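Local coordinates for protein peptidoglycan D,D-transpeptidase FtsI (Yersinia pestis, PDB 6SYN) that probably cross-links peptidoglycan strands by D,D-transpeptidation in the periplasm, as a class B penicillin-binding protein of the division machinery, at residues A[86-89]-A[90-94]; A[345-349]-A[350-354]; A[501-505]-A[506-510]. All blocks are in the same frame, centred on the assembly; numbering follows the deposited sequence.

In the fold
Each of the three contacts is local, made by side chains and backbone of one unbroken run, and they follow in series without nesting or crossing. Contact 1, in the dimerisation domain, is the N-cap where strand 82-88 passes into helix 90-97. Contact 2 closes a turn in the long connection between helices 319-327 and 354-360 of the transpeptidase domain, on the other side of the chain's centre, with its centre about 63 Å from that of contact 1. Contact 3 ends helix 492-505 and turns the chain back beside strand 471-478. No two of them touch, the nearest atoms of contacts 2 and 3 being about 28 Å apart.

Contact 1. Residues A[86-89]-A[90-94]; sequences RQVN and PAIGD
Asn89 lays its carboxamide over the first turn of helix 90-97, where OD1 meets the backbone and side chain of Ile92. This is an N-cap: OD1 accepts a hydrogen bond from Ile92 N at 3.0 Å, with an N-H...O angle of 163° and the donor tilted 29° from the carbonyl plane. The torsion accounts for the reach, since CG stands between the backbone N and the carbonyl carbon (chi1 65°), which turns OD1 back over the helix start. Meanwhile the main-chain O of Asn89 takes the N-H of Gly93 in a nearly straight bond of 3.0 Å, so one residue supplies two acceptors to the opening turn. Val88, just before the cap, points into the same turn. Its backbone is bonded to Asn34, so the helix starts where the chain leaves its pairing with strand 26-38 in the dimerisation domain. The two methyl branches of Val88 divide the work: CG1 faces the backbone of Gly93, which has no side chain to intervene, 3.5 Å from its N, while CG2 meets the Ile92 side chain, crossed at about a right angle, at Ile92 CG2.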
loop_
_atom_site.group_PDB
_atom_site.type_symbol
_atom_site.label_atom_id
_atom_site.label_comp_id
_atom_site.label_asym_id
_atom_site.label_seq_id
_atom_site.Cartn_x
_atom_site.Cartn_y
_atom_site.Cartn_z
ATOM N N ARG A 86 23.809 13.305 12.369
ATOM C CA ARG A 86 23.464 12.132 13.214
ATOM C C ARG A 86 24.750 11.366 13.549
ATOM O O ARG A 86 24.796 10.713 14.606
ATOM C CB ARG A 86 22.439 11.250 12.493
ATOM C CG ARG A 86 21.088 11.918 12.290
ATOM C CD ARG A 86 19.960 10.922 12.092
ATOM N NE ARG A 86 18.787 11.555 11.495
ATOM C CZ ARG A 86 17.726 12.021 12.159
ATOM N NH1 ARG A 86 16.734 12.585 11.487
ATOM N NH2 ARG A 86 17.647 11.923 13.479
ATOM N N GLN A 87 25.764 11.497 12.690
ATOM C CA GLN A 87 26.967 10.630 12.642
ATOM C C GLN A 87 28.157 11.456 12.144
ATOM O O GLN A 87 28.019 12.133 11.104
ATOM C CB GLN A 87 26.699 9.463 11.689
ATOM C CG GLN A 87 27.307 8.141 12.122
ATOM C CD GLN A 87 26.864 7.016 11.218
ATOM O OE1 GLN A 87 25.894 6.315 11.495
ATOM N NE2 GLN A 87 27.563 6.850 10.107
ATOM N N VAL A 88 29.280 11.402 12.861
ATOM C CA VAL A 88 30.574 11.977 12.398
ATOM C C VAL A 88 31.715 11.226 13.095
ATOM O O VAL A 88 31.544 10.871 14.279
ATOM C CB VAL A 88 30.612 13.502 12.625
ATOM C CG1 VAL A 88 31.426 13.901 13.850
ATOM C CG2 VAL A 88 31.114 14.226 11.388
ATOM N N ASN A 89 32.813 10.977 12.367
ATOM C CA ASN A 89 34.003 10.222 12.843
ATOM C C ASN A 89 34.708 11.048 13.919
ATOM O O ASN A 89 34.601 12.270 13.930
ATOM C CB ASN A 89 34.924 9.815 11.683
ATOM C CG ASN A 89 35.576 10.970 10.951
ATOM O OD1 ASN A 89 35.475 12.122 11.359
ATOM N ND2 ASN A 89 36.265 10.671 9.862
ATOM N N PRO A 90 35.389 10.406 14.896
ATOM C CA PRO A 90 36.195 11.119 15.889
ATOM C C PRO A 90 36.980 12.338 15.376
ATOM O O PRO A 90 36.915 13.358 16.027
ATOM C CB PRO A 90 37.159 10.012 16.339
ATOM C CG PRO A 90 36.301 8.764 16.317
ATOM C CD PRO A 90 35.361 8.955 15.144
ATOM N N ALA A 91 37.683 12.203 14.242
ATOM C CA ALA A 91 38.549 13.241 13.626
ATOM C C ALA A 91 37.768 14.546 13.472
ATOM O O ALA A 91 38.224 15.585 14.002
ATOM C CB ALA A 91 39.057 12.780 12.283
ATOM N N ILE A 92 36.636 14.475 12.769
ATOM C CA ILE A 92 35.720 15.623 12.490
ATOM C C ILE A 92 35.098 16.089 13.815
ATOM O O ILE A 92 35.138 17.305 14.086
ATOM C CB ILE A 92 34.651 15.222 11.449
ATOM C CG1 ILE A 92 35.269 14.793 10.112
ATOM C CG2 ILE A 92 33.631 16.337 11.266
ATOM C CD1 ILE A 92 35.670 15.935 9.206
ATOM N N GLY A 93 34.554 15.149 14.599
ATOM C CA GLY A 93 33.905 15.391 15.906
ATOM C C GLY A 93 34.833 16.083 16.888
ATOM O O GLY A 93 34.353 16.939 17.651
ATOM N N ASP A 94 36.122 15.739 16.859
ATOM C CA ASP A 94 37.175 16.334 17.724
ATOM C C ASP A 94 37.459 17.772 17.268
ATOM O O ASP A 94 37.738 18.617 18.139
ATOM C CB ASP A 94 38.442 15.470 17.714
ATOM C CG ASP A 94 39.332 15.648 18.932
ATOM O OD1 ASP A 94 38.829 15.441 20.064
ATOM O OD2 ASP A 94 40.520 15.989 18.740
#

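Contact 2. Residues A[345-349]-A[350-354]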
loop_
_atom_site.group_PDB
_atom_site.type_symbol
_atom_site.label_atom_id
_atom_site.label_comp_id
_atom_site.label_asym_id
_atom_site.label_seq_id
_atom_site.Cartn_x
_atom_site.Cartn_y
_atom_site.Cartn_z
ATOM N N LEU A 345 -15.293 3.426 4.788
ATOM C CA LEU A 345 -16.758 3.687 4.866
ATOM C C LEU A 345 -17.502 2.581 4.111
ATOM O O LEU A 345 -17.199 2.360 2.924
ATOM C CB LEU A 345 -17.090 5.055 4.263
ATOM C CG LEU A 345 -16.057 6.158 4.483
ATOM C CD1 LEU A 345 -16.401 7.382 3.647
ATOM C CD2 LEU A 345 -15.947 6.517 5.958
ATOM N N TYR A 346 -18.459 1.940 4.778
ATOM C CA TYR A 346 -19.237 0.799 4.247
ATOM C C TYR A 346 -20.708 0.957 4.616
ATOM O O TYR A 346 -21.026 1.113 5.791
ATOM C CB TYR A 346 -18.663 -0.501 4.798
ATOM C CG TYR A 346 -19.238 -1.711 4.121
ATOM C CD1 TYR A 346 -18.793 -2.095 2.868
ATOM C CD2 TYR A 346 -20.278 -2.420 4.699
ATOM C CE1 TYR A 346 -19.341 -3.187 2.219
ATOM C CE2 TYR A 346 -20.836 -3.515 4.063
ATOM C CZ TYR A 346 -20.360 -3.901 2.823
ATOM O OH TYR A 346 -20.902 -4.984 2.200
ATOM N N PRO A 347 -21.644 0.886 3.638
ATOM C CA PRO A 347 -23.055 1.182 3.887
ATOM C C PRO A 347 -23.767 0.224 4.854
ATOM O O PRO A 347 -23.591 -0.976 4.758
ATOM C CB PRO A 347 -23.729 1.099 2.506
ATOM C CG PRO A 347 -22.784 0.270 1.675
ATOM C CD PRO A 347 -21.400 0.543 2.231
ATOM N N LYS A 348 -24.562 0.812 5.750
ATOM C CA LYS A 348 -25.473 0.115 6.695
ATOM C C LYS A 348 -26.907 0.618 6.463
ATOM O O LYS A 348 -27.734 0.473 7.375
ATOM C CB LYS A 348 -24.982 0.346 8.129
ATOM C CG LYS A 348 -23.514 0.003 8.371
ATOM C CD LYS A 348 -23.235 -0.581 9.748
ATOM C CE LYS A 348 -21.796 -0.422 10.199
ATOM N NZ LYS A 348 -21.620 -0.787 11.626
ATOM N N LYS A 349 -27.189 1.176 5.282
ATOM C CA LYS A 349 -28.549 1.623 4.868
ATOM C C LYS A 349 -29.365 0.393 4.449
ATOM O O LYS A 349 -28.792 -0.495 3.786
ATOM C CB LYS A 349 -28.487 2.654 3.734
ATOM C CG LYS A 349 -27.464 2.380 2.641
ATOM C CD LYS A 349 -27.845 2.929 1.283
ATOM C CE LYS A 349 -26.661 3.042 0.344
ATOM N NZ LYS A 349 -27.047 3.647 -0.952
ATOM N N GLN A 350 -30.650 0.352 4.822
ATOM C CA GLN A 350 -31.544 -0.829 4.666
ATOM C C GLN A 350 -32.497 -0.641 3.476
ATOM O O GLN A 350 -33.362 -1.519 3.287
ATOM C CB GLN A 350 -32.360 -1.047 5.944
ATOM C CG GLN A 350 -31.531 -1.040 7.223
ATOM C CD GLN A 350 -30.572 -2.204 7.307
ATOM O OE1 GLN A 350 -30.944 -3.350 7.069
ATOM N NE2 GLN A 350 -29.327 -1.922 7.662
ATOM N N ARG A 351 -32.352 0.445 2.708
ATOM C CA ARG A 351 -33.301 0.838 1.633
ATOM C C ARG A 351 -32.530 1.508 0.490
ATOM O O ARG A 351 -32.359 2.742 0.527
ATOM C CB ARG A 351 -34.374 1.770 2.203
ATOM C CG ARG A 351 -35.447 2.185 1.206
ATOM C CD ARG A 351 -35.556 3.696 1.085
ATOM N NE ARG A 351 -35.678 4.352 2.388
ATOM C CZ ARG A 351 -35.326 5.614 2.665
ATOM N NH1 ARG A 351 -34.815 6.402 1.731
ATOM N NH2 ARG A 351 -35.484 6.084 3.892
ATOM N N TRP A 352 -32.096 0.714 -0.492
ATOM C CA TRP A 352 -31.266 1.161 -1.641
ATOM C C TRP A 352 -32.163 1.535 -2.821
ATOM O O TRP A 352 -33.163 0.828 -3.043
ATOM C CB TRP A 352 -30.301 0.056 -2.070
ATOM C CG TRP A 352 -29.226 -0.295 -1.093
ATOM C CD1 TRP A 352 -29.367 -0.718 0.198
ATOM C CD2 TRP A 352 -27.816 -0.324 -1.375
ATOM N NE1 TRP A 352 -28.139 -0.979 0.746
ATOM C CE2 TRP A 352 -27.169 -0.747 -0.195
ATOM C CE3 TRP A 352 -27.044 -0.022 -2.503
ATOM C CZ2 TRP A 352 -25.783 -0.872 -0.117
ATOM C CZ3 TRP A 352 -25.675 -0.150 -2.424
ATOM C CH2 TRP A 352 -25.056 -0.570 -1.247
ATOM N N SER A 353 -31.789 2.579 -3.565
ATOM C CA SER A 353 -32.314 2.874 -4.924
ATOM C C SER A 353 -31.687 1.885 -5.909
ATOM O O SER A 353 -30.643 1.293 -5.584
ATOM C CB SER A 353 -32.058 4.303 -5.332
ATOM O OG SER A 353 -30.666 4.586 -5.376
ATOM N N ASP A 354 -32.318 1.714 -7.068
ATOM C CA ASP A 354 -31.917 0.742 -8.118
ATOM C C ASP A 354 -30.571 1.167 -8.728
ATOM O O ASP A 354 -29.763 0.272 -9.042
ATOM C CB ASP A 354 -33.048 0.593 -9.136
ATOM C CG ASP A 354 -34.256 -0.142 -8.578
ATOM O OD1 ASP A 354 -34.383 -0.222 -7.331
ATOM O OD2 ASP A 354 -35.056 -0.637 -9.392
#
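A cation-pi contact across a surface turn joins Lys349 to Trp352, in the connection that runs from helix 319-327 to helix 354-360 in the transpeptidase domain. The evidence is the position of the lysine chain: Lys349 NZ is 4.2 Å from the centroid of the six-membered ring of Trp352 and 18° off its normal, hence over the face. Lys349 CE lies over the same ring, 3.9 Å from its centroid, and adds a CH-pi contact. From CG outward the chain takes part, for with CG set between the backbone N and carbonyl carbon (chi1 41°) and the rest extended, it runs across the indole at about a right angle. The ring is also approached obliquely by Pro347, whose CG comes within 3.7 Å of Trp352 CZ2. On the pyrrole side, Trp352 NE1 gives a weak hydrogen bond to Lys349 O at 3.1 Å, bent to 132°, so the same lysine meets the indole through both its side chain and its carbonyl. Gln350 folds back in turn: bent at chi2, it donates a hydrogen bond from Gln350 NE2 to Lys348 O at 2.9 Å, from above the carbonyl plane. Lys349 NZ makes a salt bridge to Glu356 OE1, which also accepts from Ser353 N; Ser353 is the N-cap of helix 354-360 and its OG caps a backbone N of the first turn, an arrangement consistent with a capping box. Phe360 of that helix meets the indole edge-to-face, and Trp352 also touches Val322 of helix 319-327, leaving the turn packed on both helices.

Contact 3. Residues A[501-505]-A[506-510]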
loop_
_atom_site.group_PDB
_atom_site.type_symbol
_atom_site.label_atom_id
_atom_site.label_comp_id
_atom_site.label_asym_id
_atom_site.label_seq_id
_atom_site.Cartn_x
_atom_site.Cartn_y
_atom_site.Cartn_z
ATOM N N GLY A 501 8.655 -11.380 -10.602
ATOM C CA GLY A 501 9.805 -11.452 -9.682
ATOM C C GLY A 501 9.461 -12.224 -8.418
ATOM O O GLY A 501 10.250 -13.102 -8.026
ATOM N N VAL A 502 8.303 -11.941 -7.819
ATOM C CA VAL A 502 7.803 -12.672 -6.618
ATOM C C VAL A 502 7.869 -14.181 -6.899
ATOM O O VAL A 502 8.608 -14.878 -6.180
ATOM C CB VAL A 502 6.384 -12.216 -6.230
ATOM C CG1 VAL A 502 5.730 -13.180 -5.252
ATOM C CG2 VAL A 502 6.385 -10.801 -5.667
ATOM N N LEU A 503 7.136 -14.664 -7.910
ATOM C CA LEU A 503 7.020 -16.115 -8.245
ATOM C C LEU A 503 8.415 -16.734 -8.398
ATOM O O LEU A 503 8.601 -17.880 -7.950
ATOM C CB LEU A 503 6.206 -16.283 -9.532
ATOM C CG LEU A 503 4.702 -16.068 -9.379
ATOM C CD1 LEU A 503 4.057 -15.702 -10.704
ATOM C CD2 LEU A 503 4.041 -17.301 -8.781
ATOM N N ARG A 504 9.349 -15.993 -9.001
ATOM C CA ARG A 504 10.726 -16.459 -9.318
ATOM C C ARG A 504 11.607 -16.417 -8.063
ATOM O O ARG A 504 12.290 -17.427 -7.799
ATOM C CB ARG A 504 11.320 -15.633 -10.466
ATOM C CG ARG A 504 10.837 -16.058 -11.846
ATOM C CD ARG A 504 11.063 -17.537 -12.116
ATOM N NE ARG A 504 10.662 -18.116 -13.400
ATOM C CZ ARG A 504 10.162 -17.490 -14.472
ATOM N NH1 ARG A 504 9.861 -18.206 -15.544
ATOM N NH2 ARG A 504 9.950 -16.184 -14.505
ATOM N N THR A 505 11.598 -15.304 -7.325
ATOM C CA THR A 505 12.301 -15.162 -6.022
ATOM C C THR A 505 11.913 -16.330 -5.109
ATOM O O THR A 505 12.812 -16.966 -4.544
ATOM C CB THR A 505 11.950 -13.844 -5.318
ATOM O OG1 THR A 505 12.244 -12.747 -6.183
ATOM C CG2 THR A 505 12.692 -13.673 -4.008
ATOM N N MET A 506 10.611 -16.597 -5.004
ATOM C CA MET A 506 10.007 -17.598 -4.087
ATOM C C MET A 506 10.035 -18.997 -4.717
ATOM O O MET A 506 9.424 -19.913 -4.124
ATOM C CB MET A 506 8.566 -17.190 -3.760
ATOM C CG MET A 506 8.486 -15.852 -3.040
ATOM S SD MET A 506 9.539 -15.823 -1.563
ATOM C CE MET A 506 8.633 -16.952 -0.511
ATOM N N ASN A 507 10.721 -19.150 -5.859
ATOM C CA ASN A 507 11.008 -20.435 -6.552
ATOM C C ASN A 507 9.716 -21.224 -6.789
ATOM O O ASN A 507 9.688 -22.411 -6.412
ATOM C CB ASN A 507 11.991 -21.301 -5.756
ATOM C CG ASN A 507 13.338 -20.650 -5.520
ATOM O OD1 ASN A 507 13.900 -20.019 -6.414
ATOM N ND2 ASN A 507 13.875 -20.822 -4.324
ATOM N N ILE A 508 8.693 -20.612 -7.394
ATOM C CA ILE A 508 7.372 -21.275 -7.630
ATOM C C ILE A 508 7.396 -21.981 -8.989
ATOM O O ILE A 508 7.710 -21.320 -9.994
ATOM C CB ILE A 508 6.200 -20.279 -7.529
ATOM C CG1 ILE A 508 6.210 -19.509 -6.205
ATOM C CG2 ILE A 508 4.873 -20.990 -7.754
ATOM C CD1 ILE A 508 6.072 -20.377 -4.970
ATOM N N GLU A 509 7.062 -23.276 -9.002
ATOM C CA GLU A 509 6.968 -24.116 -10.225
ATOM C C GLU A 509 6.007 -23.433 -11.196
ATOM O O GLU A 509 4.860 -23.170 -10.848
ATOM C CB GLU A 509 6.514 -25.538 -9.873
ATOM C CG GLU A 509 6.958 -26.596 -10.878
ATOM C CD GLU A 509 8.357 -27.166 -10.667
ATOM O OE1 GLU A 509 8.679 -27.551 -9.518
ATOM O OE2 GLU A 509 9.128 -27.234 -11.656
ATOM N N PRO A 510 6.467 -23.077 -12.418
ATOM C CA PRO A 510 5.596 -22.535 -13.464
ATOM C C PRO A 510 4.315 -23.345 -13.713
ATOM O O PRO A 510 4.249 -24.477 -13.289
ATOM C CB PRO A 510 6.490 -22.573 -14.711
ATOM C CG PRO A 510 7.887 -22.399 -14.166
ATOM C CD PRO A 510 7.877 -23.124 -12.836
#
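Leu503 and Ile508 form the tighter half of this helix end, a Schellman motif closing helix 492-505. The diagnostic bonds are both present: Ile508 N reaches back to Leu503 O at 2.8 Å, nearly straight, and Asn507 N to Arg504 O at 3.0 Å, the latter donor standing well above the carbonyl plane. Asn507 is the C-prime residue, its positive phi of 53° reversing the chain. That reversal carries Ile508 alongside Leu503, where Leu503 CD2 lies 3.9 Å from Ile508 CB, the apolar pairing that accompanies the motif. One residue back, the last regular i to i+4 bond runs from Met506 N to Val502 O at 2.9 Å. Met506, bent at chi2 and chi3, has its CB and CG beside the oxygen end of that carbonyl, 3.3 Å from Val502 O, but the side chains meet loosely, Val502 CG1 to Met506 CG at 4.4 Å.

The other side, with Arg504 and Asn507, is exposed; Arg504 leaves the backbone pointing away from the 506-510 segment and touches Tyr434. Thr505, next to helix 183-199, has its hydroxyl held: OG1 donates to Gly501 O at 2.7 Å, an acceptor that also takes the Thr505 backbone N-H. Val502 and Met506 touch that helix too, and with Ile508 they rest on Phe471 of strand 471-478, while Leu503 and Ile508 meet Pro465 in the loop before that strand.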